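Local coordinates for protein FACT-Spt16 (Cicer arietinum, PDB 5CE6) that probably acts as a histone chaperone subunit of the FACT complex, its N-terminal domain being linked to binding of histones H3-H4, at residues L240-P251 with V263-F271. Numbering follows the deposited sequence. Where two conformers were deposited one is given.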
ATOM      1  N   LEU A 240       4.729   0.766 -22.622  1.00 14.66           N
ATOM      2  CA  LEU A 240       3.404   0.544 -22.048  1.00 14.43           C
ATOM      3  C   LEU A 240       3.321   1.151 -20.653  1.00 14.22           C
ATOM      4  O   LEU A 240       2.307   1.748 -20.281  1.00 17.53           O
ATOM      5  CB  LEU A 240       3.061  -0.950 -22.000  1.00 13.88           C
ATOM      6  CG  LEU A 240       2.782  -1.527 -23.384  1.00 17.83           C
ATOM      7  CD1 LEU A 240       2.840  -3.046 -23.377  1.00 16.56           C
ATOM      8  CD2 LEU A 240       1.423  -1.048 -23.877  1.00 16.61           C
ATOM      9  N   MET A 241       4.392   0.998 -19.881  1.00 12.80           N
ATOM     10  CA  MET A 241       4.437   1.542 -18.533  0.65 13.45           C
ATOM     11  C   MET A 241       4.320   3.066 -18.562  1.00 13.30           C
ATOM     12  O   MET A 241       3.513   3.655 -17.830  1.00 13.86           O
ATOM     13  CB  MET A 241       5.741   1.111 -17.850  0.65 16.83           C
ATOM     14  CG  MET A 241       5.957   1.680 -16.458  0.65 13.45           C
ATOM     15  SD  MET A 241       7.656   1.409 -15.911  0.65 18.71           S
ATOM     16  CE  MET A 241       8.483   2.704 -16.821  0.65 20.89           C
ATOM     17  N   GLU A 242       5.122   3.708 -19.404  1.00 14.02           N
ATOM     18  CA  GLU A 242       5.120   5.168 -19.462  1.00 15.74           C
ATOM     19  C   GLU A 242       3.777   5.710 -19.957  1.00 16.67           C
ATOM     20  O   GLU A 242       3.249   6.682 -19.409  1.00 19.14           O
ATOM     21  CB  GLU A 242       6.280   5.673 -20.330  1.00 19.57           C
ATOM     22  N   GLU A 243       3.214   5.054 -20.969  1.00 15.25           N
ATOM     23  CA  GLU A 243       1.957   5.503 -21.559  1.00 19.03           C
ATOM     24  C   GLU A 243       0.808   5.362 -20.563  1.00 18.82           C
ATOM     25  O   GLU A 243      -0.105   6.196 -20.531  1.00 20.10           O
ATOM     26  CB  GLU A 243       1.648   4.705 -22.828  1.00 17.09           C
ATOM     27  CG  GLU A 243       2.605   4.953 -23.969  1.00 21.03           C
ATOM     28  CD  GLU A 243       2.517   6.365 -24.497  1.00 40.26           C
ATOM     29  OE1 GLU A 243       1.390   6.807 -24.819  1.00 41.15           O
ATOM     30  OE2 GLU A 243       3.571   7.031 -24.583  1.00 48.64           O
ATOM     31  N   THR A 244       0.866   4.310 -19.751  1.00 15.09           N
ATOM     32  CA  THR A 244      -0.150   4.065 -18.723  1.00 16.04           C
ATOM     33  C   THR A 244      -0.034   5.127 -17.619  1.00 15.96           C
ATOM     34  O   THR A 244      -1.041   5.662 -17.135  1.00 16.40           O
ATOM     35  CB  THR A 244      -0.016   2.649 -18.140  1.00 15.23           C
ATOM     36  OG1 THR A 244      -0.168   1.692 -19.197  1.00 13.96           O
ATOM     37  CG2 THR A 244      -1.084   2.386 -17.080  1.00 15.56           C
ATOM     38  N   GLU A 245       1.199   5.439 -17.236  1.00 12.55           N
ATOM     39  CA  GLU A 245       1.445   6.525 -16.283  1.00 18.03           C
ATOM     40  C   GLU A 245       0.789   7.819 -16.725  1.00 20.12           C
ATOM     41  O   GLU A 245       0.134   8.497 -15.931  1.00 20.07           O
ATOM     42  CB  GLU A 245       2.942   6.787 -16.134  1.00 24.22           C
ATOM     43  CG  GLU A 245       3.607   6.086 -14.968  1.00 30.56           C
ATOM     44  CD  GLU A 245       4.988   6.657 -14.673  1.00 44.27           C
ATOM     45  OE1 GLU A 245       5.119   7.897 -14.606  1.00 45.29           O
ATOM     46  OE2 GLU A 245       5.937   5.864 -14.516  1.00 56.49           O
ATOM     47  N   LYS A 246       0.995   8.177 -17.989  1.00 19.02           N
ATOM     48  CA  LYS A 246       0.458   9.421 -18.530  1.00 20.17           C
ATOM     49  C   LYS A 246      -1.059   9.492 -18.416  1.00 23.71           C
ATOM     50  O   LYS A 246      -1.623  10.552 -18.143  1.00 22.57           O
ATOM     51  CB  LYS A 246       0.867   9.587 -19.990  1.00 21.82           C
ATOM     52  CG  LYS A 246       2.344   9.815 -20.172  1.00 30.07           C
ATOM     53  CD  LYS A 246       2.644  10.341 -21.567  1.00 39.33           C
ATOM     54  CE  LYS A 246       3.331   9.300 -22.432  1.00 47.73           C
ATOM     55  NZ  LYS A 246       3.638   9.836 -23.798  1.00 51.13           N
ATOM     56  N   VAL A 247      -1.714   8.359 -18.632  1.00 20.13           N
ATOM     57  CA  VAL A 247      -3.172   8.301 -18.562  1.00 17.93           C
ATOM     58  C   VAL A 247      -3.660   8.435 -17.117  1.00 17.63           C
ATOM     59  O   VAL A 247      -4.675   9.085 -16.851  1.00 21.72           O
ATOM     60  CB  VAL A 247      -3.704   7.008 -19.208  1.00 23.47           C
ATOM     61  CG1 VAL A 247      -5.189   6.900 -19.017  1.00 23.58           C
ATOM     62  CG2 VAL A 247      -3.369   6.984 -20.694  1.00 26.51           C
ATOM     63  N   ILE A 248      -2.943   7.818 -16.184  1.00 15.05           N
ATOM     64  CA  ILE A 248      -3.276   7.956 -14.766  1.00 19.39           C
ATOM     65  C   ILE A 248      -3.193   9.416 -14.329  1.00 26.85           C
ATOM     66  O   ILE A 248      -4.122   9.936 -13.702  1.00 22.94           O
ATOM     67  CB  ILE A 248      -2.357   7.096 -13.877  1.00 17.25           C
ATOM     68  CG1 ILE A 248      -2.585   5.609 -14.153  1.00 15.76           C
ATOM     69  CG2 ILE A 248      -2.607   7.378 -12.407  1.00 21.09           C
ATOM     70  CD1 ILE A 248      -1.530   4.736 -13.534  1.00 21.72           C
ATOM     71  N   LEU A 249      -2.094  10.076 -14.694  1.00 23.35           N
ATOM     72  CA  LEU A 249      -1.831  11.456 -14.274  1.00 23.86           C
ATOM     73  C   LEU A 249      -2.669  12.490 -15.023  1.00 31.82           C
ATOM     74  O   LEU A 249      -2.791  13.639 -14.590  1.00 33.72           O
ATOM     75  CB  LEU A 249      -0.337  11.774 -14.390  1.00 19.27           C
ATOM     76  CG  LEU A 249       0.561  10.888 -13.522  1.00 23.48           C
ATOM     77  CD1 LEU A 249       2.018  11.237 -13.717  1.00 31.03           C
ATOM     78  CD2 LEU A 249       0.191  10.995 -12.053  1.00 27.45           C
ATOM     79  N   ASP A 250      -3.241  12.088 -16.151  1.00 29.22           N
ATOM     80  CA  ASP A 250      -4.249  12.903 -16.810  1.00 37.57           C
ATOM     81  C   ASP A 250      -5.497  12.062 -17.035  1.00 36.41           C
ATOM     82  O   ASP A 250      -5.819  11.715 -18.171  1.00 37.84           O
ATOM     83  CB  ASP A 250      -3.735  13.464 -18.134  1.00 43.46           C
ATOM     84  CG  ASP A 250      -4.701  14.450 -18.754  1.00 55.02           C
ATOM     85  OD1 ASP A 250      -5.564  14.975 -18.017  1.00 60.49           O
ATOM     86  OD2 ASP A 250      -4.601  14.693 -19.975  1.00 52.19           O
ATOM     87  N   PRO A 251      -6.215  11.745 -15.943  1.00 35.96           N
ATOM     88  CA  PRO A 251      -7.373  10.844 -15.965  1.00 36.34           C
ATOM     89  C   PRO A 251      -8.437  11.275 -16.970  1.00 40.06           C
ATOM     90  O   PRO A 251      -9.304  10.479 -17.333  1.00 38.18           O
ATOM     91  CB  PRO A 251      -7.911  10.936 -14.534  1.00 33.62           C
ATOM     92  CG  PRO A 251      -7.366  12.190 -13.981  1.00 37.68           C
ATOM     93  CD  PRO A 251      -6.025  12.349 -14.613  1.00 33.58           C
ATOM     94  N   VAL A 263      -4.265  13.315  -7.962  1.00 22.10           N
ATOM     95  CA  VAL A 263      -3.927  11.983  -8.480  1.00 21.15           C
ATOM     96  C   VAL A 263      -2.422  11.738  -8.606  1.00 19.69           C
ATOM     97  O   VAL A 263      -1.684  12.596  -9.100  1.00 20.82           O
ATOM     98  CB  VAL A 263      -4.569  11.758  -9.869  1.00 18.52           C
ATOM     99  CG1 VAL A 263      -4.142  10.412 -10.445  1.00 22.50           C
ATOM    100  CG2 VAL A 263      -6.075  11.852  -9.778  1.00 22.05           C
ATOM    101  N   ASP A 264      -1.968  10.573  -8.149  1.00 13.30           N
ATOM    102  CA  ASP A 264      -0.605  10.131  -8.408  1.00 19.35           C
ATOM    103  C   ASP A 264      -0.619   8.644  -8.762  1.00 15.62           C
ATOM    104  O   ASP A 264      -1.665   7.993  -8.698  1.00 18.75           O
ATOM    105  CB  ASP A 264       0.297  10.381  -7.198  1.00 20.97           C
ATOM    106  CG  ASP A 264       1.777  10.374  -7.561  1.00 32.07           C
ATOM    107  OD1 ASP A 264       2.104  10.273  -8.766  1.00 29.54           O
ATOM    108  OD2 ASP A 264       2.616  10.479  -6.639  1.00 44.22           O
ATOM    109  N   ILE A 265       0.535   8.108  -9.146  1.00 18.62           N
ATOM    110  CA  ILE A 265       0.635   6.680  -9.411  1.00 13.25           C
ATOM    111  C   ILE A 265       1.158   5.997  -8.150  1.00 15.08           C
ATOM    112  O   ILE A 265       2.001   6.546  -7.445  1.00 16.83           O
ATOM    113  CB  ILE A 265       1.565   6.357 -10.614  1.00 31.15           C
ATOM    114  CG1 ILE A 265       3.009   6.756 -10.308  1.00 38.22           C
ATOM    115  CG2 ILE A 265       1.074   7.058 -11.874  1.00 34.09           C
ATOM    116  CD1 ILE A 265       4.027   6.261 -11.324  1.00 35.88           C
ATOM    117  N   CYS A 266       0.659   4.805  -7.848  1.00 11.08           N
ATOM    118  CA  CYS A 266       1.119   4.099  -6.651  1.00 12.10           C
ATOM    119  C   CYS A 266       2.494   3.507  -6.850  1.00 16.59           C
ATOM    120  O   CYS A 266       3.279   3.395  -5.904  1.00 17.38           O
ATOM    121  CB  CYS A 266       0.165   2.962  -6.279  1.00 13.64           C
ATOM    122  SG  CYS A 266      -1.461   3.543  -5.840  1.00 14.38           S
ATOM    123  N   TYR A 267       2.760   3.104  -8.085  1.00  9.89           N
ATOM    124  CA  TYR A 267       4.032   2.498  -8.462  1.00 11.78           C
ATOM    125  C   TYR A 267       4.077   2.526  -9.982  1.00 14.25           C
ATOM    126  O   TYR A 267       3.030   2.700 -10.616  1.00 13.95           O
ATOM    127  CB  TYR A 267       4.133   1.060  -7.936  1.00 12.58           C
ATOM    128  CG  TYR A 267       3.013   0.143  -8.405  1.00  9.37           C
ATOM    129  CD1 TYR A 267       3.110  -0.543  -9.602  1.00 10.10           C
ATOM    130  CD2 TYR A 267       1.863  -0.012  -7.656  1.00 10.53           C
ATOM    131  CE1 TYR A 267       2.093  -1.381 -10.029  1.00  9.05           C
ATOM    132  CE2 TYR A 267       0.839  -0.830  -8.076  1.00 10.07           C
ATOM    133  CZ  TYR A 267       0.957  -1.511  -9.266  1.00 13.50           C
ATOM    134  OH  TYR A 267      -0.065  -2.343  -9.676  1.00 14.46           O
ATOM    135  N   PRO A 268       5.278   2.393 -10.574  1.00 14.11           N
ATOM    136  CA  PRO A 268       5.340   2.390 -12.036  1.00 14.15           C
ATOM    137  C   PRO A 268       4.618   1.158 -12.543  1.00 10.95           C
ATOM    138  O   PRO A 268       4.921   0.067 -12.055  1.00 13.46           O
ATOM    139  CB  PRO A 268       6.838   2.266 -12.324  1.00 18.27           C
ATOM    140  CG  PRO A 268       7.505   2.838 -11.097  1.00 22.43           C
ATOM    141  CD  PRO A 268       6.622   2.396  -9.964  1.00 19.77           C
ATOM    142  N   PRO A 269       3.659   1.339 -13.463  1.00 13.00           N
ATOM    143  CA  PRO A 269       2.837   0.226 -13.951  1.00 10.37           C
ATOM    144  C   PRO A 269       3.682  -0.953 -14.389  1.00 11.83           C
ATOM    145  O   PRO A 269       4.776  -0.762 -14.931  1.00 13.10           O
ATOM    146  CB  PRO A 269       2.115   0.847 -15.145  1.00 11.28           C
ATOM    147  CG  PRO A 269       1.887   2.279 -14.679  1.00 18.52           C
ATOM    148  CD  PRO A 269       3.188   2.634 -13.996  1.00 13.97           C
ATOM    149  N   ILE A 270       3.179  -2.156 -14.143  1.00  8.92           N
ATOM    150  CA  ILE A 270       3.942  -3.366 -14.412  1.00  9.02           C
ATOM    151  C   ILE A 270       3.363  -4.049 -15.627  1.00 13.25           C
ATOM    152  O   ILE A 270       2.182  -4.356 -15.657  1.00 13.25           O
ATOM    153  CB  ILE A 270       3.879  -4.325 -13.210  1.00  8.75           C
ATOM    154  CG1 ILE A 270       4.645  -3.714 -12.022  1.00 14.51           C
ATOM    155  CG2 ILE A 270       4.426  -5.717 -13.580  1.00 14.63           C
ATOM    156  CD1 ILE A 270       4.307  -4.367 -10.673  1.00 13.38           C
ATOM    157  N   PHE A 271       4.193  -4.243 -16.645  1.00 10.29           N
ATOM    158  CA  PHE A 271       3.807  -5.030 -17.810  1.00 10.32           C
ATOM    159  C   PHE A 271       4.829  -6.124 -17.998  1.00 10.58           C
ATOM    160  O   PHE A 271       6.033  -5.854 -18.024  1.00 10.93           O
ATOM    161  CB  PHE A 271       3.766  -4.154 -19.056  1.00 11.19           C
ATOM    162  CG  PHE A 271       2.588  -3.237 -19.100  1.00 11.94           C
ATOM    163  CD1 PHE A 271       2.640  -1.991 -18.490  1.00 12.31           C
ATOM    164  CD2 PHE A 271       1.415  -3.631 -19.734  1.00 14.13           C
ATOM    165  CE1 PHE A 271       1.541  -1.145 -18.507  1.00 13.52           C
ATOM    166  CE2 PHE A 271       0.311  -2.781 -19.768  1.00 15.23           C
ATOM    167  CZ  PHE A 271       0.381  -1.540 -19.157  1.00 13.06           C
TER
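L240 sets its CB over the centre of the F271 ring, 3.6 Å from the centroid and only 7° off the ring normal, which defines a CH-pi contact. T244 meets the same ring differently: its OG1 lies at the edge, near the ring plane, 3.3 Å from F271 CZ. That hydroxyl donates to L240 O (OG1 to O 2.7 Å), while T244 N reaches the same oxygen from the opposite face of the carbonyl plane, so two bonds satisfy it. The same rotation (chi1 -59°) sets CG2 anti to the backbone N and 3.8 Å from P269 CG, where the two side chains slide past each other in opposite directions. E245 crosses the proline at about a right angle, CG 3.6 Å from P269 CD, and E245 CD lies 3.5 Å from I265 CD1. Farther along, the side chains of I248 and I265 also cross at about a right angle, their CG2 methyls 3.7 Å apart. No hydrogen bond links the segments, which bury 639 Å², both sides summed. Segment 240-249 of helix 237-249 runs nearly antiparallel to strand 263-265 (162°). The helix lies over strands 263-265 and 270-273, which both pair with strand 296-306; I248 reaches V302 and A304 there, and T244 touches F220 of helix 200-230.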